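Local coordinates for protein UL16 (Human herpesvirus 5 strain ad169, PDB 2WY3) that helps the virus evade natural killer cells by blocking the KLRK1 receptor from ULBP1 and ULBP2 and holding KLRK1 ligands inside the infected cell, at residues Gly32-Val43 against Pro94-Val104. Residues are numbered along the deposited sequence; the frame is centred on the assembly and turned at random. Where two conformers were deposited one is given.
With NAG (2-acetamido-2-deoxy-beta-D-glucopyranose), chain I.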
ATOM      1  N   GLY B  32      -9.299  -2.473  15.729  1.00 17.77           N
ATOM      2  CA  GLY B  32      -9.477  -1.041  15.520  1.00 20.33           C
ATOM      3  C   GLY B  32      -9.060  -0.585  14.131  1.00 18.46           C
ATOM      4  O   GLY B  32      -9.055   0.605  13.829  1.00 21.36           O
ATOM      5  N   MET B  33      -8.696  -1.537  13.284  1.00 16.67           N
ATOM      6  CA  MET B  33      -8.264  -1.213  11.925  1.00 17.64           C
ATOM      7  C   MET B  33      -8.774  -2.276  10.953  1.00 16.65           C
ATOM      8  O   MET B  33      -8.792  -3.471  11.274  1.00 17.90           O
ATOM      9  CB  MET B  33      -6.724  -1.089  11.856  1.00 23.64           C
ATOM     10  CG  MET B  33      -6.136  -1.076  10.435  1.00 27.38           C
ATOM     11  SD  MET B  33      -4.334  -0.766  10.382  1.00 27.07           S
ATOM     12  CE  MET B  33      -4.307   0.915  10.935  1.00 25.40           C
ATOM     13  N   CYS B  34      -9.222  -1.843   9.777  1.00 17.23           N
ATOM     14  CA  CYS B  34      -9.591  -2.793   8.730  1.00 19.83           C
ATOM     15  C   CYS B  34      -8.842  -2.431   7.458  1.00 19.40           C
ATOM     16  O   CYS B  34      -9.346  -1.671   6.629  1.00 20.31           O
ATOM     17  CB  CYS B  34     -11.095  -2.788   8.451  1.00 22.64           C
ATOM     18  SG  CYS B  34     -11.540  -3.915   7.085  1.00 26.52           S
ATOM     19  N   ILE B  35      -7.628  -2.949   7.338  1.00 15.66           N
ATOM     20  CA  ILE B  35      -6.844  -2.804   6.119  1.00 13.16           C
ATOM     21  C   ILE B  35      -6.308  -4.181   5.739  1.00 15.68           C
ATOM     22  O   ILE B  35      -5.460  -4.745   6.432  1.00 18.15           O
ATOM     23  CB  ILE B  35      -5.655  -1.849   6.325  1.00 16.87           C
ATOM     24  CG1 ILE B  35      -6.165  -0.444   6.659  1.00 19.51           C
ATOM     25  CG2 ILE B  35      -4.762  -1.824   5.070  1.00 22.84           C
ATOM     26  CD1 ILE B  35      -5.044   0.562   6.933  1.00 22.07           C
ATOM     27  N   SER B  36      -6.839  -4.710   4.643  1.00 17.87           N
ATOM     28  CA  SER B  36      -6.396  -5.967   4.075  1.00 16.43           C
ATOM     29  C   SER B  36      -5.736  -5.676   2.740  1.00 16.29           C
ATOM     30  O   SER B  36      -6.299  -4.960   1.905  1.00 19.60           O
ATOM     31  CB  SER B  36      -7.615  -6.885   3.901  1.00 23.51           C
ATOM     32  OG  SER B  36      -7.465  -7.789   2.825  1.00 24.33           O
ATOM     33  N   ILE B  37      -4.525  -6.190   2.559  1.00 16.36           N
ATOM     34  CA  ILE B  37      -3.785  -6.006   1.315  1.00 15.46           C
ATOM     35  C   ILE B  37      -3.284  -7.376   0.857  1.00 21.33           C
ATOM     36  O   ILE B  37      -2.292  -7.885   1.375  1.00 21.11           O
ATOM     37  CB  ILE B  37      -2.585  -5.060   1.505  1.00 14.73           C
ATOM     38  CG1 ILE B  37      -3.059  -3.742   2.140  1.00 17.64           C
ATOM     39  CG2 ILE B  37      -1.893  -4.824   0.157  1.00 18.05           C
ATOM     40  CD1 ILE B  37      -1.934  -2.810   2.631  1.00 18.32           C
ATOM     41  N   CYS B  38      -3.972  -7.975  -0.104  1.00 17.90           N
ATOM     42  CA  CYS B  38      -3.644  -9.333  -0.513  0.75 20.45           C
ATOM     43  C   CYS B  38      -2.809  -9.400  -1.784  1.00 17.32           C
ATOM     44  O   CYS B  38      -3.037  -8.649  -2.722  1.00 18.25           O
ATOM     45  CB  CYS B  38      -4.923 -10.122  -0.646  0.75 16.95           C
ATOM     46  SG  CYS B  38      -5.678 -10.293   1.002  0.75 21.93           S
ATOM     47  N   TYR B  39      -1.853 -10.316  -1.778  1.00 15.79           N
ATOM     48  CA  TYR B  39      -0.764 -10.357  -2.734  1.00 16.58           C
ATOM     49  C   TYR B  39      -0.939 -11.514  -3.708  1.00 18.32           C
ATOM     50  O   TYR B  39      -0.899 -12.683  -3.303  1.00 21.01           O
ATOM     51  CB  TYR B  39       0.494 -10.558  -1.886  1.00 16.69           C
ATOM     52  CG  TYR B  39       1.838 -10.389  -2.527  1.00 18.13           C
ATOM     53  CD1 TYR B  39       2.616  -9.267  -2.249  1.00 22.42           C
ATOM     54  CD2 TYR B  39       2.374 -11.370  -3.340  1.00 18.70           C
ATOM     55  CE1 TYR B  39       3.877  -9.115  -2.792  1.00 21.66           C
ATOM     56  CE2 TYR B  39       3.645 -11.225  -3.893  1.00 20.36           C
ATOM     57  CZ  TYR B  39       4.387 -10.093  -3.612  1.00 19.48           C
ATOM     58  OH  TYR B  39       5.647  -9.949  -4.149  1.00 24.38           O
ATOM     59  N   TYR B  40      -1.143 -11.195  -4.983  1.00 12.59           N
ATOM     60  CA  TYR B  40      -1.402 -12.208  -6.013  1.00 12.79           C
ATOM     61  C   TYR B  40      -0.329 -12.166  -7.091  1.00 20.29           C
ATOM     62  O   TYR B  40      -0.208 -11.174  -7.805  1.00 22.33           O
ATOM     63  CB  TYR B  40      -2.733 -11.919  -6.717  1.00 13.26           C
ATOM     64  CG  TYR B  40      -3.989 -12.149  -5.904  1.00 18.60           C
ATOM     65  CD1 TYR B  40      -4.757 -13.299  -6.083  1.00 15.73           C
ATOM     66  CD2 TYR B  40      -4.426 -11.199  -4.987  1.00 16.29           C
ATOM     67  CE1 TYR B  40      -5.929 -13.495  -5.360  1.00 16.45           C
ATOM     68  CE2 TYR B  40      -5.576 -11.390  -4.252  1.00 18.19           C
ATOM     69  CZ  TYR B  40      -6.323 -12.538  -4.432  1.00 16.89           C
ATOM     70  OH  TYR B  40      -7.472 -12.710  -3.704  1.00 18.68           O
ATOM     71  N   GLU B  41       0.424 -13.247  -7.245  1.00 16.66           N
ATOM     72  CA  GLU B  41       1.390 -13.322  -8.340  1.00 16.19           C
ATOM     73  C   GLU B  41       0.756 -13.904  -9.600  1.00 21.39           C
ATOM     74  O   GLU B  41      -0.132 -14.755  -9.515  1.00 20.29           O
ATOM     75  CB  GLU B  41       2.585 -14.189  -7.912  1.00 23.56           C
ATOM     76  CG  GLU B  41       3.263 -13.626  -6.674  1.00 26.62           C
ATOM     77  CD  GLU B  41       4.405 -14.470  -6.159  1.00 45.52           C
ATOM     78  OE1 GLU B  41       4.154 -15.612  -5.724  1.00 47.71           O
ATOM     79  OE2 GLU B  41       5.549 -13.970  -6.169  1.00 45.74           O
ATOM     80  N   ASN B  42       1.198 -13.387 -10.745  0.61 23.26           N
ATOM     81  CA  ASN B  42       0.864 -13.927 -12.064  0.61 27.37           C
ATOM     82  C   ASN B  42      -0.633 -14.070 -12.347  0.61 24.10           C
ATOM     83  O   ASN B  42      -1.102 -15.102 -12.832  0.61 21.96           O
ATOM     84  CB  ASN B  42       1.591 -15.253 -12.292  0.61 28.08           C
ATOM     85  CG  ASN B  42       3.075 -15.062 -12.568  0.61 40.33           C
ATOM     86  OD1 ASN B  42       3.581 -13.938 -12.565  0.61 43.51           O
ATOM     87  ND2 ASN B  42       3.778 -16.162 -12.817  0.61 53.12           N
ATOM     88  N   VAL B  43      -1.375 -13.012 -12.051  1.00 21.18           N
ATOM     89  CA  VAL B  43      -2.801 -12.960 -12.339  1.00 17.41           C
ATOM     90  C   VAL B  43      -2.995 -12.854 -13.846  1.00 21.81           C
ATOM     91  O   VAL B  43      -2.372 -12.015 -14.488  1.00 26.98           O
ATOM     92  CB  VAL B  43      -3.456 -11.752 -11.645  1.00 18.42           C
ATOM     93  CG1 VAL B  43      -4.934 -11.638 -12.031  1.00 22.50           C
ATOM     94  CG2 VAL B  43      -3.313 -11.887 -10.130  1.00 18.55           C
ATOM     95  N   PRO B  94       5.684  -8.796 -10.945  1.00 25.52           N
ATOM     96  CA  PRO B  94       4.409  -9.195 -11.558  1.00 26.42           C
ATOM     97  C   PRO B  94       3.358  -9.556 -10.522  1.00 23.81           C
ATOM     98  O   PRO B  94       2.912 -10.702 -10.470  1.00 25.99           O
ATOM     99  CB  PRO B  94       4.770 -10.464 -12.346  1.00 29.09           C
ATOM    100  CG  PRO B  94       6.253 -10.564 -12.320  1.00 35.25           C
ATOM    101  CD  PRO B  94       6.719  -9.827 -11.113  1.00 33.69           C
ATOM    102  N   VAL B  95       2.976  -8.583  -9.712  1.00 18.15           N
ATOM    103  CA  VAL B  95       2.093  -8.798  -8.578  1.00 15.41           C
ATOM    104  C   VAL B  95       0.888  -7.882  -8.695  1.00 18.45           C
ATOM    105  O   VAL B  95       1.036  -6.689  -8.986  1.00 20.14           O
ATOM    106  CB  VAL B  95       2.830  -8.448  -7.272  1.00 17.25           C
ATOM    107  CG1 VAL B  95       1.876  -8.512  -6.068  1.00 20.39           C
ATOM    108  CG2 VAL B  95       4.029  -9.381  -7.080  1.00 22.83           C
ATOM    109  N   THR B  96      -0.296  -8.432  -8.444  1.00 18.18           N
ATOM    110  CA  THR B  96      -1.491  -7.619  -8.293  1.00 16.27           C
ATOM    111  C   THR B  96      -1.864  -7.636  -6.816  1.00 17.36           C
ATOM    112  O   THR B  96      -1.888  -8.689  -6.205  1.00 18.31           O
ATOM    113  CB  THR B  96      -2.663  -8.216  -9.091  1.00 22.85           C
ATOM    114  OG1 THR B  96      -2.322  -8.252 -10.482  1.00 24.60           O
ATOM    115  CG2 THR B  96      -3.918  -7.376  -8.898  1.00 24.70           C
ATOM    116  N   LYS B  97      -2.135  -6.473  -6.236  1.00 16.43           N
ATOM    117  CA  LYS B  97      -2.596  -6.439  -4.852  1.00 16.78           C
ATOM    118  C   LYS B  97      -4.056  -6.029  -4.817  1.00 18.73           C
ATOM    119  O   LYS B  97      -4.465  -5.114  -5.540  1.00 20.24           O
ATOM    120  CB  LYS B  97      -1.776  -5.438  -4.047  1.00 19.27           C
ATOM    121  CG  LYS B  97      -0.376  -5.924  -3.705  1.00 25.94           C
ATOM    122  CD  LYS B  97       0.445  -4.792  -3.106  1.00 27.75           C
ATOM    123  CE  LYS B  97       1.781  -5.294  -2.584  1.00 34.05           C
ATOM    124  NZ  LYS B  97       2.657  -4.151  -2.217  1.00 32.07           N
ATOM    125  N   LEU B  98      -4.842  -6.706  -3.986  1.00 15.93           N
ATOM    126  CA  LEU B  98      -6.211  -6.274  -3.737  1.00 16.99           C
ATOM    127  C   LEU B  98      -6.243  -5.546  -2.394  1.00 15.80           C
ATOM    128  O   LEU B  98      -5.844  -6.104  -1.367  1.00 17.45           O
ATOM    129  CB  LEU B  98      -7.161  -7.477  -3.695  1.00 16.30           C
ATOM    130  CG  LEU B  98      -7.368  -8.278  -4.983  1.00 19.08           C
ATOM    131  CD1 LEU B  98      -8.574  -9.196  -4.843  1.00 18.11           C
ATOM    132  CD2 LEU B  98      -7.544  -7.346  -6.178  1.00 21.69           C
ATOM    133  N   TYR B  99      -6.727  -4.308  -2.402  1.00 16.58           N
ATOM    134  CA  TYR B  99      -6.802  -3.495  -1.192  1.00 17.01           C
ATOM    135  C   TYR B  99      -8.227  -3.386  -0.712  1.00 20.29           C
ATOM    136  O   TYR B  99      -9.109  -2.996  -1.474  1.00 18.26           O
ATOM    137  CB  TYR B  99      -6.310  -2.069  -1.472  1.00 17.73           C
ATOM    138  CG  TYR B  99      -4.824  -1.941  -1.619  1.00 18.76           C
ATOM    139  CD1 TYR B  99      -4.052  -1.411  -0.589  1.00 20.86           C
ATOM    140  CD2 TYR B  99      -4.184  -2.346  -2.786  1.00 18.35           C
ATOM    141  CE1 TYR B  99      -2.684  -1.281  -0.716  1.00 18.99           C
ATOM    142  CE2 TYR B  99      -2.806  -2.224  -2.918  1.00 19.87           C
ATOM    143  CZ  TYR B  99      -2.066  -1.689  -1.874  1.00 17.94           C
ATOM    144  OH  TYR B  99      -0.703  -1.569  -1.984  1.00 26.22           O
ATOM    145  N   THR B 100      -8.452  -3.728   0.552  1.00 17.20           N
ATOM    146  CA  THR B 100      -9.739  -3.502   1.191  1.00 16.91           C
ATOM    147  C   THR B 100      -9.503  -2.715   2.474  1.00 19.00           C
ATOM    148  O   THR B 100      -8.976  -3.253   3.448  1.00 21.31           O
ATOM    149  CB  THR B 100     -10.442  -4.835   1.540  1.00 18.90           C
ATOM    150  OG1 THR B 100     -10.504  -5.670   0.367  1.00 19.89           O
ATOM    151  CG2 THR B 100     -11.859  -4.567   2.069  1.00 20.48           C
ATOM    152  N   SER B 101      -9.874  -1.441   2.462  1.00 15.50           N
ATOM    153  CA  SER B 101      -9.755  -0.592   3.645  1.00 15.47           C
ATOM    154  C   SER B 101     -11.130  -0.027   3.958  1.00 20.20           C
ATOM    155  O   SER B 101     -11.795   0.514   3.083  1.00 19.52           O
ATOM    156  CB  SER B 101      -8.748   0.542   3.387  1.00 21.10           C
ATOM    157  OG  SER B 101      -8.685   1.439   4.484  1.00 26.56           O
ATOM    158  N   ARG B 102     -11.558  -0.157   5.208  1.00 18.27           N
ATOM    159  CA  ARG B 102     -12.886   0.283   5.599  1.00 18.28           C
ATOM    160  C   ARG B 102     -12.839   0.886   6.982  1.00 18.91           C
ATOM    161  O   ARG B 102     -11.956   0.555   7.777  1.00 19.53           O
ATOM    162  CB  ARG B 102     -13.847  -0.915   5.641  1.00 19.41           C
ATOM    163  CG  ARG B 102     -13.689  -1.894   4.497  1.00 20.11           C
ATOM    164  CD  ARG B 102     -14.729  -3.009   4.603  1.00 23.34           C
ATOM    165  NE  ARG B 102     -15.995  -2.639   3.980  1.00 20.46           N
ATOM    166  CZ  ARG B 102     -17.119  -3.347   4.068  1.00 24.02           C
ATOM    167  NH1 ARG B 102     -17.163  -4.461   4.794  1.00 20.28           N
ATOM    168  NH2 ARG B 102     -18.212  -2.928   3.442  1.00 25.20           N
ATOM    169  N   MET B 103     -13.805   1.748   7.276  1.00 19.26           N
ATOM    170  CA  MET B 103     -14.019   2.199   8.641  1.00 21.91           C
ATOM    171  C   MET B 103     -14.416   0.989   9.474  1.00 22.34           C
ATOM    172  O   MET B 103     -15.167   0.130   9.012  1.00 19.65           O
ATOM    173  CB  MET B 103     -15.113   3.270   8.694  1.00 24.58           C
ATOM    174  CG  MET B 103     -14.763   4.500   7.869  1.00 31.93           C
ATOM    175  SD  MET B 103     -16.020   5.790   7.997  1.00 59.84           S
ATOM    176  CE  MET B 103     -17.461   4.927   7.402  1.00 28.67           C
ATOM    177  N   VAL B 104     -13.894   0.917  10.692  1.00 19.18           N
ATOM    178  CA  VAL B 104     -14.194  -0.191  11.589  1.00 18.27           C
ATOM    179  C   VAL B 104     -15.414   0.139  12.449  1.00 20.80           C
ATOM    180  O   VAL B 104     -15.411   1.102  13.222  1.00 21.03           O
ATOM    181  CB  VAL B 104     -12.990  -0.537  12.487  1.00 27.64           C
ATOM    182  CG1 VAL B 104     -13.341  -1.677  13.434  1.00 22.17           C
ATOM    183  CG2 VAL B 104     -11.789  -0.916  11.625  1.00 33.36           C
TER
HETATM  184  C1  NAG I1202       5.145 -15.784 -13.053  0.61 44.90           C
HETATM  185  C2  NAG I1202       5.886 -16.733 -12.119  0.61 48.88           C
HETATM  186  C3  NAG I1202       7.389 -16.727 -12.360  0.61 54.30           C
HETATM  187  C4  NAG I1202       7.698 -16.834 -13.846  0.61 60.52           C
HETATM  188  C5  NAG I1202       6.922 -15.778 -14.623  0.61 58.86           C
HETATM  189  C6  NAG I1202       7.211 -15.880 -16.116  0.61 59.11           C
HETATM  190  C7  NAG I1202       5.123 -17.184  -9.858  0.61 48.05           C
HETATM  191  C8  NAG I1202       5.367 -16.845  -8.418  0.61 46.78           C
HETATM  192  N2  NAG I1202       5.626 -16.337 -10.751  0.61 50.58           N
HETATM  193  O3  NAG I1202       7.981 -17.808 -11.674  0.61 49.91           O
HETATM  194  O4  NAG I1202       9.080 -16.649 -14.058  0.61 67.72           O
HETATM  195  O5  NAG I1202       5.534 -15.932 -14.403  0.61 53.11           O
HETATM  196  O6  NAG I1202       6.647 -17.073 -16.617  0.61 60.87           O
HETATM  197  O7  NAG I1202       4.489 -18.191 -10.170  0.61 49.86           O
HETATM  198  O   HOH W   1      -9.456   0.966   9.306  1.00 24.63           O
HETATM  199  O   HOH W   2      -8.119  -7.021   0.339  1.00 16.77           O
HETATM  200  O   HOH W   3      -0.232 -10.445 -11.145  0.99 25.80           O
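S36 and T100 exchange two nearly straight backbone hydrogen bonds: S36 N to T100 O and T100 N to S36 O are both 2.8 Å. The same double pairing recurs at C38 with L98 and at Y40 with T96, so strands 34-41 and 95-102 run antiparallel. This is one edge and the middle of a three-stranded sheet completed by strand 82-89.

The tight side is the face of S36, C38, Y40, L98 and T100, packed on strands 49-55 and 121-131 of the other sheet. With CG beside its own backbone N (chi1 -71°), the Y40 ring slants back toward the start of its strand, and its CE2 meets L98 CG at 3.7 Å. The phenol oxygen reaches on to L115 O, and C38 is disulfide-bonded to C114, tying the two sheets together, consistent with an immunoglobulin-like sandwich in the predicted extracellular part. One water joins S36 OG and T100 OG1, each at 2.7 Å, and donates to L98 O, while T100 OG1 also bonds W65.

The opposite face is more exposed and meets another protein chain. I37 CG2 sits over one face of the Y99 ring, 3.9 Å from its centroid, and V95 CG1 lies almost squarely over the Y39 ring, 3.7 Å from the centroid; both hydroxyls bond acidic side chains of that chain. The pairing loosens at glycosylated N42, whose N is 3.2 Å from exposed P94's O, with a water bridging V43 N, P94 O and T96 OG1.

Inward, then, lie a disulfide, apolar packing and water-bridged hydroxyls; outward, tyrosines consistent with protein recognition.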